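Local atomic coordinates of sporulation-control protein spo0M (PDB entry 5CL2), a protein that controls the expression of spo0A in Bacillus subtilis and is required to pass the morphological stage 0 of sporulation. Residues 95-100 against 104-109; 64-69 against 163-168; 138-143 against 241-246; 144-149 against 179-184; 112-115 against 119-122. All blocks are in the same frame, centred on the assembly; numbering follows the deposited sequence.

From the N terminus, residues 64-69 open contact 2, and the chain then makes two short closures within that loop. Contact 1 folds 95-100 against 104-109, and contact 5 turns strand 106-114 into strand 120-128 beside a sodium ion. Residues 138-143 and 144-149 next open contacts 3 and 4 before 163-168 closes contact 2, so contact 2 crosses both. Contact 4 closes at 179-184, inside the much longer loop that contact 3 completes at 241-246. Contacts 1 and 2 touch each other where the N-terminal sheets meet the C-terminal sheet. Contacts 3 and 4 also touch, about 48 Å from contact 5 between centres.

Contact 1 (95-100 against 104-109); sequences LDTPIT and VEVAVV
Pro98 touches both Val104 and Val106, offering a different carbon to each. Its CB meets Val104 CG1 at 3.9 Å, whereas its CD lies 4.1 Å from Val106 CG2. Val104 has CG1 trans to its backbone N (chi1 178°), an orientation that brings this methyl both against the proline and to 3.6 Å from Ile99 O. Val106 adopts much the same torsion but uses its other branch. Here CG2, lying beside the backbone N, is 3.8 Å from Pro98 O and 4.0 Å from Thr100 OG1, and Thr97 CG2 adds a looser contact from further along the loop. Thr100 turns its methyl to the returning chain, with CG2 placed 3.5 Å from Val104 O, while its hydroxyl makes weak hydrogen bonds to Val128 N and Ile126 O on strand 120-128. No hydrogen bond links the two segments. The direct contact between the loop and the start of the strand is van der Waals packing, of carbon on carbon and of methyls on carbonyl oxygens, while both sides bond to strand 120-128. Other polar needs of the loop are met by neighbours: Thr97 OG1 by Pro94 O, and Ile99 N by the side chain of Gln167.

Contact 2 (64-69 against 163-168); sequences KYATIH and LPFVQE
Glu168 OE2 is gripped by two arginines, Arg204 through NE and Arg205 through NH2, while Trp212 NE1 donates to the other oxygen, OE1. This fixes the far end of segment 163-168. The contact with segment 64-69 is made at the near end, by Leu163 and Phe165, and is apolar. Phe165 sets its ring between its own backbone N and carbonyl carbon (chi1 65°), which folds it back over Leu163, whose CB lies 3.9 Å above one face, displaced toward the rim. The ring carbon CE2 of Phe165 then comes within 4.0 Å of Ala66 CB, approached obliquely. Leu163 reaches the next residues of the strand, Thr67 and Ile68. Its CD2 methyl sits 3.9 Å from Thr67 O and 4.2 Å from Ile68 CA, and its second methyl, CD1, makes a loose contact of 4.5 Å with Ile68 CG1. The strand bends at this point: Ile68 and His69 both face Leu49 in a classic beta bulge, and Arg162, just ahead of Leu163, donates from NH2 to Ile68 O. Pro98 touches both Ile68 and Phe165, joining the loop of contact 1 to this core. Strand 60-79, at the edge of the mixed N-terminal sheet, therefore meets the C-terminal sheet through a small apolar patch made by Ala66, Ile68, Leu163 and Phe165. Since no hydrogen bond runs between the two segments, their relative position probably depends on side-chain fit and on the neighbouring Arg162 bond.

Contact 3 (138-143 against 241-246); sequences LEAIEN and EVLEEI
Leu243 overlaps Ala140 and Ile141 with a single methyl, CD1, which lies 3.6 Å from Ala140 CB and 4.2 Å from Ile141 CD1. The three residues join helix 132-143 to helix 236-248, the two helices that pack beside one another as a layer on the five-stranded antiparallel sheet of the C-terminal half. Both segments are regular helix: Asn143 N bonds to Glu139 O and Glu245 N to Glu241 O in the usual pattern. The nearest CA atoms are those of Ile141 and Leu243, with Ile141 CA 7.3 Å from Leu243 CA, a close spacing consistent with the small side chain of Ala140 facing Leu243. Leu243 points at the other helix, and its extended chi2 of 170° carries CD1 outward to the alanine methyl. Ile141 starts out beside the contact, but its second torsion, -65°, bends CD1 round so that it meets the leucine from the flank. Ile141 and Leu243 also pack on the sheet, Ile141 on Phe171 and Leu187 and Leu243 on Phe200 and Phe228; Ile246, one turn on, does so too. Acidic residues occupy the other sides of both helices, with Glu139, Glu241, Glu244 and Glu245 exposed, so both helices are amphipathic, with their apolar sides turned to each other and to the sheet. The patch buries 110 Å² in all, and a polar link lies at its margin, where Asn143 ND2 donates a hydrogen bond to Glu240 OE2 of the second helix.

Contact 4 (144-149 against 179-184); sequences LGFRLN and RQMLDE
The apolar part of the contact rests on the ring of Phe146, met at its edge by Leu182 and Met181. Leu182 CD1 comes closest, 3.5 Å from Phe146 CE2, and also lies 4.0 Å from CZ; the leucine adopts chi1 44°, with CG wedged between its own N and carbonyl carbon, and faces the ring from the opposite direction. Met181 arrives at about a right angle: CE, turned aside by a bent chi3 of 81°, lies in the ring plane 3.9 Å from Phe146 CZ. Beyond the two segments, Leu247 and Phe171 touch the same ring, and Tyr178 meets it with planes about 40° apart.

On the strand, Arg147 NH1 donates to Asn149 OD1 at 2.9 Å, with the acceptor well out of the guanidinium plane, and makes a further weak bond to Leu148 O. Asn149 ND2 is in turn bonded to Glu170 OE2 on the adjacent strand.

Chain geometry frames the pair. Gly145 leaves helix 132-143 with positive phi, and strand 146-155 follows directly; Leu182 likewise comes straight after helix 176-181. The arrangement is that of a helix end tucked against the edge strand of the C-terminal antiparallel sheet, on which helices pack as a layer.

Contact 5 (112-115 against 119-122); sequences LDIQ and DKSD. With NA (sodium ion), chain C.
A beta hairpin, strands 106-114 and 120-128, nears its turn here, with Leu112 and Lys120 as an antiparallel hydrogen-bonded pair. Leu112 N donates to Lys120 O and Lys120 N to Leu112 O, both at 2.9 Å and nearly straight. Past this pair a side chain takes over: Asp119 OD1 accepts a hydrogen bond from Ile114 N at 2.8 Å, the donor lying well above the carboxylate plane. The torsion of Asp119 (chi1 -65°) carries its carboxylate alongside that of Asp113, the two planes 45° apart and Asp113 OD1 3.5 Å from Asp119 OD1. This like-charge approach is probably eased by Arg43 NE, which forms a salt bridge with Asp113 OD1. On the face that carries Leu112 and Lys120, Leu112 CD2 packs 3.9 Å from Lys120 CB, and the lysine then bends away, ending at Ile118 O.

Further along the same strand Asp122 turns to a sodium ion, which OD2 binds at 2.4 Å. Asp122 OD1 accepts a hydrogen bond from a water that also binds the ion. Thr14 O and Asp124 OD1 also bind the sodium ion. Because Thr14 belongs to strand 11-16 of the facing sheet, the metal site bridges the two sheets of a sandwich consistent with an arrestin-like fold.

Contact 1 (95-100 against 104-109)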
# COMPACT_ATOMS: atom_id res chain seq x y z
N LEU A 95 4.91 2.82 9.25
CA LEU A 95 6.26 2.32 8.95
C LEU A 95 6.81 2.80 7.61
O LEU A 95 8.02 2.70 7.36
CB LEU A 95 6.27 0.79 9.00
CG LEU A 95 6.10 0.21 10.40
CD1 LEU A 95 6.16 -1.32 10.41
CD2 LEU A 95 7.16 0.80 11.31
N ASP A 96 5.95 3.31 6.73
CA ASP A 96 6.43 3.83 5.44
C ASP A 96 6.66 5.36 5.49
O ASP A 96 6.85 5.98 4.45
CB ASP A 96 5.47 3.46 4.30
CG ASP A 96 4.02 3.75 4.66
OD1 ASP A 96 3.82 4.26 5.77
OD2 ASP A 96 3.09 3.52 3.84
N THR A 97 6.58 5.97 6.68
CA THR A 97 6.97 7.37 6.85
C THR A 97 8.43 7.57 6.43
O THR A 97 9.31 6.88 6.95
CB THR A 97 6.82 7.84 8.32
OG1 THR A 97 5.47 7.66 8.75
CG2 THR A 97 7.22 9.30 8.48
N PRO A 98 8.70 8.54 5.54
CA PRO A 98 10.07 8.72 5.05
C PRO A 98 10.95 9.30 6.14
O PRO A 98 10.45 9.94 7.08
CB PRO A 98 9.92 9.75 3.93
CG PRO A 98 8.44 10.01 3.80
CD PRO A 98 7.82 9.62 5.08
N ILE A 99 12.25 9.06 6.02
CA ILE A 99 13.27 9.57 6.93
C ILE A 99 13.56 11.02 6.57
O ILE A 99 13.64 11.35 5.39
CB ILE A 99 14.56 8.70 6.85
CG1 ILE A 99 14.31 7.33 7.47
CG2 ILE A 99 15.75 9.39 7.51
CD1 ILE A 99 15.27 6.25 6.94
N THR A 100 13.72 11.88 7.57
CA THR A 100 13.95 13.28 7.26
C THR A 100 15.44 13.47 7.12
O THR A 100 16.17 13.62 8.11
CB THR A 100 13.40 14.22 8.36
OG1 THR A 100 11.97 14.23 8.32
CG2 THR A 100 13.90 15.63 8.14
N VAL A 104 13.85 15.80 2.08
CA VAL A 104 12.57 15.33 2.59
C VAL A 104 12.06 16.08 3.83
O VAL A 104 12.75 16.18 4.85
CB VAL A 104 12.64 13.84 2.93
CG1 VAL A 104 11.31 13.37 3.51
CG2 VAL A 104 13.03 13.03 1.69
N GLU A 105 10.84 16.61 3.74
CA GLU A 105 10.21 17.15 4.94
C GLU A 105 8.94 16.37 5.31
O GLU A 105 8.15 15.99 4.44
CB GLU A 105 9.90 18.65 4.79
CG GLU A 105 8.68 18.98 3.90
CD GLU A 105 8.18 20.44 4.04
OE1 GLU A 105 7.94 20.88 5.19
OE2 GLU A 105 8.01 21.12 3.00
N VAL A 106 8.78 16.14 6.61
CA VAL A 106 7.57 15.53 7.15
C VAL A 106 6.93 16.51 8.12
O VAL A 106 7.58 17.00 9.05
CB VAL A 106 7.85 14.22 7.89
CG1 VAL A 106 6.57 13.72 8.54
CG2 VAL A 106 8.41 13.18 6.94
N ALA A 107 5.66 16.81 7.90
CA ALA A 107 4.97 17.77 8.72
C ALA A 107 3.69 17.19 9.31
O ALA A 107 3.00 16.41 8.65
CB ALA A 107 4.67 19.03 7.89
N VAL A 108 3.39 17.58 10.55
CA VAL A 108 2.08 17.38 11.17
C VAL A 108 1.23 18.64 10.97
O VAL A 108 1.61 19.73 11.38
CB VAL A 108 2.20 17.06 12.67
CG1 VAL A 108 0.85 17.04 13.32
CG2 VAL A 108 2.95 15.72 12.86
N VAL A 109 0.12 18.49 10.28
CA VAL A 109 -0.74 19.60 9.94
C VAL A 109 -2.05 19.48 10.69
O VAL A 109 -2.71 18.45 10.65
CB VAL A 109 -1.02 19.64 8.43
CG1 VAL A 109 -2.04 20.71 8.09
CG2 VAL A 109 0.28 19.84 7.65

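Contact 2 (64-69 against 163-168)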
# COMPACT_ATOMS: atom_id res chain seq x y z
N LYS A 64 4.88 17.35 -5.28
CA LYS A 64 3.47 17.11 -5.00
C LYS A 64 3.29 16.69 -3.56
O LYS A 64 4.05 15.86 -3.05
CB LYS A 64 2.92 16.05 -5.95
CG LYS A 64 1.43 15.83 -5.88
CD LYS A 64 0.96 15.02 -7.08
CE LYS A 64 -0.52 14.66 -6.97
NZ LYS A 64 -0.79 13.62 -5.92
N TYR A 65 2.29 17.30 -2.91
CA TYR A 65 1.95 17.07 -1.52
C TYR A 65 1.29 15.69 -1.37
O TYR A 65 0.53 15.24 -2.24
CB TYR A 65 1.01 18.21 -1.06
CG TYR A 65 0.51 18.18 0.37
CD1 TYR A 65 1.23 18.78 1.39
CD2 TYR A 65 -0.72 17.60 0.69
CE1 TYR A 65 0.75 18.79 2.72
CE2 TYR A 65 -1.21 17.59 2.02
CZ TYR A 65 -0.46 18.19 3.02
OH TYR A 65 -0.91 18.21 4.33
N ALA A 66 1.60 15.01 -0.27
CA ALA A 66 1.06 13.66 -0.08
C ALA A 66 0.74 13.39 1.38
O ALA A 66 1.56 13.69 2.26
CB ALA A 66 2.04 12.62 -0.58
N THR A 67 -0.42 12.78 1.63
CA THR A 67 -0.86 12.51 2.99
C THR A 67 -0.42 11.13 3.45
O THR A 67 -0.82 10.12 2.88
CB THR A 67 -2.39 12.65 3.09
OG1 THR A 67 -2.76 14.00 2.75
CG2 THR A 67 -2.89 12.34 4.48
N ILE A 68 0.42 11.08 4.48
CA ILE A 68 0.92 9.81 5.03
C ILE A 68 -0.08 9.16 5.98
O ILE A 68 -0.23 7.92 6.04
CB ILE A 68 2.24 10.03 5.77
CG1 ILE A 68 3.32 10.50 4.80
CG2 ILE A 68 2.71 8.77 6.42
CD1 ILE A 68 4.55 11.05 5.50
N HIS A 69 -0.72 10.00 6.79
CA HIS A 69 -1.69 9.51 7.76
C HIS A 69 -2.66 10.61 8.08
O HIS A 69 -2.31 11.79 8.06
CB HIS A 69 -0.99 9.03 9.02
CG HIS A 69 -1.92 8.51 10.07
ND1 HIS A 69 -2.72 7.40 9.85
CD2 HIS A 69 -2.14 8.91 11.33
CE1 HIS A 69 -3.40 7.15 10.96
NE2 HIS A 69 -3.08 8.05 11.87
N LEU A 163 1.55 4.22 -0.24
CA LEU A 163 1.82 5.59 -0.68
C LEU A 163 2.26 5.61 -2.15
O LEU A 163 2.78 4.64 -2.66
CB LEU A 163 2.90 6.20 0.21
CG LEU A 163 2.51 6.16 1.68
CD1 LEU A 163 3.67 6.66 2.54
CD2 LEU A 163 1.24 7.02 1.89
N PRO A 164 2.01 6.73 -2.84
CA PRO A 164 2.37 6.94 -4.25
C PRO A 164 3.87 7.09 -4.51
O PRO A 164 4.30 7.09 -5.67
CB PRO A 164 1.64 8.24 -4.60
CG PRO A 164 1.44 8.95 -3.23
CD PRO A 164 1.19 7.83 -2.29
N PHE A 165 4.65 7.24 -3.44
CA PHE A 165 6.09 7.46 -3.56
C PHE A 165 6.94 6.44 -2.81
O PHE A 165 6.44 5.72 -1.97
CB PHE A 165 6.44 8.86 -3.05
CG PHE A 165 6.17 9.03 -1.59
CD1 PHE A 165 7.13 8.68 -0.64
CD2 PHE A 165 4.95 9.55 -1.15
CE1 PHE A 165 6.87 8.83 0.71
CE2 PHE A 165 4.69 9.70 0.19
CZ PHE A 165 5.65 9.33 1.12
N VAL A 166 8.24 6.38 -3.11
CA VAL A 166 9.14 5.67 -2.20
C VAL A 166 10.31 6.57 -1.83
O VAL A 166 10.62 7.50 -2.58
CB VAL A 166 9.69 4.35 -2.82
CG1 VAL A 166 8.57 3.40 -3.10
CG2 VAL A 166 10.48 4.64 -4.08
N GLN A 167 10.95 6.33 -0.70
CA GLN A 167 12.14 7.10 -0.41
C GLN A 167 13.35 6.41 -1.07
O GLN A 167 13.68 5.28 -0.76
CB GLN A 167 12.37 7.29 1.10
CG GLN A 167 13.55 8.20 1.38
CD GLN A 167 13.63 8.73 2.81
OE1 GLN A 167 13.30 8.03 3.77
NE2 GLN A 167 14.08 9.96 2.95
N GLU A 168 14.00 7.12 -1.98
CA GLU A 168 15.15 6.62 -2.71
C GLU A 168 16.44 7.21 -2.13
O GLU A 168 16.61 8.45 -2.09
CB GLU A 168 15.03 6.97 -4.19
CG GLU A 168 16.16 6.42 -5.07
CD GLU A 168 15.92 6.71 -6.55
OE1 GLU A 168 14.80 7.14 -6.89
OE2 GLU A 168 16.84 6.50 -7.36

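Contact 3 (138-143 against 241-246)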
# COMPACT_ATOMS: atom_id res chain seq x y z
N LEU A 138 22.61 1.33 6.30
CA LEU A 138 23.29 2.53 5.81
C LEU A 138 24.76 2.52 6.20
O LEU A 138 25.64 2.81 5.38
CB LEU A 138 22.61 3.78 6.36
CG LEU A 138 21.17 4.02 5.91
CD1 LEU A 138 20.54 5.22 6.66
CD2 LEU A 138 21.11 4.20 4.39
N GLU A 139 25.01 2.19 7.46
CA GLU A 139 26.37 2.07 7.95
C GLU A 139 27.11 0.96 7.22
O GLU A 139 28.25 1.15 6.80
CB GLU A 139 26.37 1.80 9.45
CG GLU A 139 27.73 1.45 10.03
CD GLU A 139 27.68 1.16 11.53
OE1 GLU A 139 26.58 1.25 12.11
OE2 GLU A 139 28.74 0.85 12.12
N ALA A 140 26.43 -0.17 7.02
CA ALA A 140 27.00 -1.30 6.29
C ALA A 140 27.41 -0.92 4.87
O ALA A 140 28.49 -1.30 4.42
CB ALA A 140 26.01 -2.45 6.25
N ILE A 141 26.55 -0.21 4.16
CA ILE A 141 26.82 0.23 2.80
C ILE A 141 28.00 1.20 2.77
O ILE A 141 28.90 1.08 1.92
CB ILE A 141 25.59 0.89 2.16
CG1 ILE A 141 24.50 -0.14 1.87
CG2 ILE A 141 25.98 1.62 0.88
CD1 ILE A 141 24.86 -1.20 0.84
N GLU A 142 28.04 2.16 3.70
CA GLU A 142 29.16 3.10 3.65
C GLU A 142 30.48 2.41 3.99
O GLU A 142 31.52 2.73 3.40
CB GLU A 142 28.95 4.28 4.59
CG GLU A 142 27.74 5.14 4.32
CD GLU A 142 27.76 6.44 5.11
OE1 GLU A 142 27.83 6.36 6.35
OE2 GLU A 142 27.67 7.54 4.50
N ASN A 143 30.44 1.42 4.88
CA ASN A 143 31.65 0.69 5.24
C ASN A 143 32.27 -0.02 4.05
O ASN A 143 33.48 -0.12 3.95
CB ASN A 143 31.37 -0.32 6.35
CG ASN A 143 31.09 0.36 7.67
OD1 ASN A 143 31.49 1.51 7.88
ND2 ASN A 143 30.39 -0.33 8.57
N GLU A 241 28.43 -8.48 4.81
CA GLU A 241 28.95 -9.42 3.83
C GLU A 241 27.83 -9.88 2.91
O GLU A 241 28.06 -10.13 1.72
CB GLU A 241 29.62 -10.65 4.47
CG GLU A 241 30.29 -10.42 5.82
CD GLU A 241 31.02 -11.68 6.31
OE1 GLU A 241 31.47 -12.48 5.45
OE2 GLU A 241 31.13 -11.86 7.55
N VAL A 242 26.60 -9.91 3.42
CA VAL A 242 25.47 -10.20 2.55
C VAL A 242 25.31 -9.09 1.52
O VAL A 242 25.08 -9.35 0.33
CB VAL A 242 24.16 -10.38 3.36
CG1 VAL A 242 22.95 -10.47 2.43
CG2 VAL A 242 24.24 -11.61 4.25
N LEU A 243 25.47 -7.85 1.96
CA LEU A 243 25.36 -6.70 1.07
C LEU A 243 26.47 -6.71 0.02
O LEU A 243 26.22 -6.48 -1.17
CB LEU A 243 25.34 -5.41 1.89
CG LEU A 243 24.06 -5.32 2.73
CD1 LEU A 243 24.10 -4.20 3.73
CD2 LEU A 243 22.82 -5.23 1.84
N GLU A 244 27.69 -7.02 0.45
CA GLU A 244 28.83 -7.18 -0.48
C GLU A 244 28.53 -8.23 -1.57
O GLU A 244 28.74 -7.99 -2.78
CB GLU A 244 30.09 -7.56 0.31
CG GLU A 244 31.41 -7.42 -0.44
CD GLU A 244 32.63 -7.73 0.43
OE1 GLU A 244 32.56 -8.66 1.26
OE2 GLU A 244 33.62 -6.98 0.35
N GLU A 245 27.99 -9.38 -1.15
CA GLU A 245 27.57 -10.42 -2.10
C GLU A 245 26.49 -9.96 -3.08
O GLU A 245 26.57 -10.26 -4.28
CB GLU A 245 27.06 -11.67 -1.36
CG GLU A 245 26.88 -12.88 -2.31
CD GLU A 245 26.87 -14.23 -1.61
OE1 GLU A 245 27.21 -14.29 -0.41
OE2 GLU A 245 26.52 -15.24 -2.27
N ILE A 246 25.46 -9.28 -2.56
CA ILE A 246 24.39 -8.76 -3.41
C ILE A 246 24.94 -7.80 -4.45
O ILE A 246 24.58 -7.88 -5.63
CB ILE A 246 23.28 -8.04 -2.57
CG1 ILE A 246 22.62 -9.02 -1.60
CG2 ILE A 246 22.24 -7.45 -3.50
CD1 ILE A 246 21.62 -8.40 -0.63

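Contact 4 (144-149 against 179-184)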
# COMPACT_ATOMS: atom_id res chain seq x y z
N LEU A 144 31.42 -0.47 3.12
CA LEU A 144 31.90 -1.14 1.92
C LEU A 144 32.62 -0.18 0.99
O LEU A 144 33.24 -0.62 0.03
CB LEU A 144 30.75 -1.82 1.16
CG LEU A 144 30.11 -3.08 1.76
CD1 LEU A 144 29.05 -3.63 0.82
CD2 LEU A 144 31.16 -4.14 2.02
N GLY A 145 32.63 1.12 1.31
CA GLY A 145 33.10 2.10 0.34
C GLY A 145 32.08 2.94 -0.41
O GLY A 145 32.28 3.26 -1.57
N PHE A 146 30.95 3.24 0.22
CA PHE A 146 30.01 4.21 -0.34
C PHE A 146 29.82 5.41 0.57
O PHE A 146 30.15 5.35 1.76
CB PHE A 146 28.67 3.57 -0.61
CG PHE A 146 28.67 2.67 -1.78
CD1 PHE A 146 29.10 1.36 -1.65
CD2 PHE A 146 28.24 3.11 -3.01
CE1 PHE A 146 29.10 0.51 -2.75
CE2 PHE A 146 28.23 2.27 -4.11
CZ PHE A 146 28.67 0.97 -3.97
N ARG A 147 29.29 6.50 0.03
CA ARG A 147 28.92 7.64 0.88
C ARG A 147 27.50 8.09 0.48
O ARG A 147 27.19 8.21 -0.71
CB ARG A 147 29.96 8.76 0.74
CG ARG A 147 29.82 9.88 1.76
CD ARG A 147 29.21 11.11 1.13
NE ARG A 147 29.67 11.26 -0.25
CZ ARG A 147 29.07 12.04 -1.15
NH1 ARG A 147 27.99 12.73 -0.82
NH2 ARG A 147 29.55 12.12 -2.38
N LEU A 148 26.64 8.31 1.47
CA LEU A 148 25.26 8.71 1.16
C LEU A 148 25.26 10.08 0.52
O LEU A 148 25.78 11.04 1.07
CB LEU A 148 24.38 8.73 2.40
CG LEU A 148 22.95 9.18 2.11
CD1 LEU A 148 22.23 8.21 1.21
CD2 LEU A 148 22.15 9.43 3.38
N ASN A 149 24.68 10.17 -0.68
CA ASN A 149 24.74 11.41 -1.44
C ASN A 149 23.43 12.16 -1.40
O ASN A 149 23.37 13.34 -1.02
CB ASN A 149 25.13 11.15 -2.90
CG ASN A 149 25.54 12.43 -3.62
OD1 ASN A 149 26.25 13.26 -3.07
ND2 ASN A 149 25.07 12.60 -4.84
N ARG A 179 33.97 2.47 -7.55
CA ARG A 179 34.03 3.38 -8.70
C ARG A 179 34.09 2.61 -10.01
O ARG A 179 33.45 2.97 -10.99
CB ARG A 179 35.24 4.30 -8.61
CG ARG A 179 35.11 5.31 -7.48
CD ARG A 179 36.21 6.38 -7.53
NE ARG A 179 35.95 7.42 -6.54
CZ ARG A 179 36.52 7.48 -5.34
NH1 ARG A 179 37.43 6.57 -4.99
NH2 ARG A 179 36.21 8.47 -4.50
N GLN A 180 34.87 1.53 -10.02
CA GLN A 180 34.99 0.71 -11.20
C GLN A 180 33.64 0.03 -11.47
O GLN A 180 33.25 -0.14 -12.63
CB GLN A 180 36.11 -0.32 -11.04
CG GLN A 180 36.56 -0.91 -12.34
CD GLN A 180 37.36 0.07 -13.16
OE1 GLN A 180 37.08 0.27 -14.35
NE2 GLN A 180 38.38 0.69 -12.55
N MET A 181 32.94 -0.34 -10.41
CA MET A 181 31.61 -0.96 -10.55
C MET A 181 30.47 -0.07 -11.07
O MET A 181 29.64 -0.50 -11.89
CB MET A 181 31.16 -1.53 -9.20
CG MET A 181 29.79 -2.19 -9.25
SD MET A 181 29.40 -3.16 -7.78
CE MET A 181 28.87 -1.94 -6.63
N LEU A 182 30.39 1.15 -10.55
CA LEU A 182 29.22 1.98 -10.83
C LEU A 182 29.46 3.47 -10.62
O LEU A 182 30.42 3.88 -9.95
CB LEU A 182 28.04 1.51 -9.97
CG LEU A 182 28.26 1.20 -8.48
CD1 LEU A 182 28.55 2.45 -7.64
CD2 LEU A 182 27.01 0.54 -7.94
N ASP A 183 28.60 4.30 -11.19
CA ASP A 183 28.64 5.72 -10.87
C ASP A 183 27.84 6.01 -9.59
O ASP A 183 28.27 6.82 -8.75
CB ASP A 183 28.14 6.51 -12.06
CG ASP A 183 29.07 6.36 -13.24
OD1 ASP A 183 30.21 5.90 -13.01
OD2 ASP A 183 28.68 6.67 -14.38
N GLU A 184 26.71 5.34 -9.41
CA GLU A 184 26.10 5.40 -8.09
C GLU A 184 25.13 4.26 -7.85
O GLU A 184 24.64 3.65 -8.79
CB GLU A 184 25.41 6.79 -7.88
CG GLU A 184 24.17 7.04 -8.70
CD GLU A 184 24.47 7.34 -10.16
OE1 GLU A 184 25.41 8.09 -10.44
OE2 GLU A 184 23.76 6.82 -11.05

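Contact 5 (112-115 against 119-122)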
# COMPACT_ATOMS: atom_id res chain seq x y z
N LEU A 112 -8.42 22.77 11.65
CA LEU A 112 -9.60 23.05 12.48
C LEU A 112 -10.67 23.67 11.59
O LEU A 112 -10.53 24.79 11.11
CB LEU A 112 -9.26 23.97 13.66
CG LEU A 112 -10.38 24.49 14.56
CD1 LEU A 112 -9.99 24.47 16.03
CD2 LEU A 112 -10.73 25.87 14.17
N ASP A 113 -11.74 22.91 11.34
CA ASP A 113 -12.75 23.33 10.38
C ASP A 113 -13.85 24.06 11.14
O ASP A 113 -14.39 23.54 12.11
CB ASP A 113 -13.28 22.12 9.60
CG ASP A 113 -14.30 22.50 8.54
OD1 ASP A 113 -15.26 23.23 8.84
OD2 ASP A 113 -14.13 22.05 7.38
N ILE A 114 -14.14 25.28 10.71
CA ILE A 114 -15.13 26.11 11.38
C ILE A 114 -16.28 26.28 10.42
O ILE A 114 -16.07 26.55 9.23
CB ILE A 114 -14.57 27.50 11.77
CG1 ILE A 114 -13.49 27.36 12.83
CG2 ILE A 114 -15.69 28.41 12.29
CD1 ILE A 114 -12.78 28.68 13.15
N GLN A 115 -17.50 26.10 10.90
CA GLN A 115 -18.61 26.25 9.99
C GLN A 115 -18.90 27.73 9.74
O GLN A 115 -19.26 28.47 10.64
CB GLN A 115 -19.85 25.54 10.53
CG GLN A 115 -21.02 25.66 9.60
CD GLN A 115 -22.22 24.91 10.09
OE1 GLN A 115 -22.62 25.06 11.24
NE2 GLN A 115 -22.80 24.10 9.22
N ASP A 119 -11.50 28.58 8.03
CA ASP A 119 -10.92 27.47 8.76
C ASP A 119 -9.55 27.88 9.27
O ASP A 119 -8.97 28.85 8.79
CB ASP A 119 -10.87 26.22 7.89
CG ASP A 119 -12.26 25.70 7.50
OD1 ASP A 119 -13.27 26.00 8.20
OD2 ASP A 119 -12.33 24.98 6.48
N LYS A 120 -9.09 27.24 10.34
CA LYS A 120 -7.79 27.57 10.93
C LYS A 120 -6.83 26.43 10.82
O LYS A 120 -7.23 25.26 10.78
CB LYS A 120 -7.94 27.96 12.40
CG LYS A 120 -8.70 29.27 12.62
CD LYS A 120 -7.86 30.44 12.09
CE LYS A 120 -8.57 31.77 12.29
NZ LYS A 120 -9.79 31.85 11.44
N SER A 121 -5.54 26.72 10.81
CA SER A 121 -4.60 25.64 10.62
C SER A 121 -3.37 25.81 11.48
O SER A 121 -3.10 26.89 11.97
CB SER A 121 -4.22 25.55 9.13
OG SER A 121 -3.71 26.79 8.67
N ASP A 122 -2.64 24.72 11.66
CA ASP A 122 -1.30 24.80 12.24
C ASP A 122 -0.35 23.84 11.52
O ASP A 122 -0.80 22.87 10.93
CB ASP A 122 -1.33 24.49 13.73
CG ASP A 122 -0.04 24.88 14.41
OD1 ASP A 122 0.76 25.62 13.80
OD2 ASP A 122 0.18 24.46 15.57
NA NA C . 2.36 24.03 16.33
O HOH W 1 3.21 25.24 14.99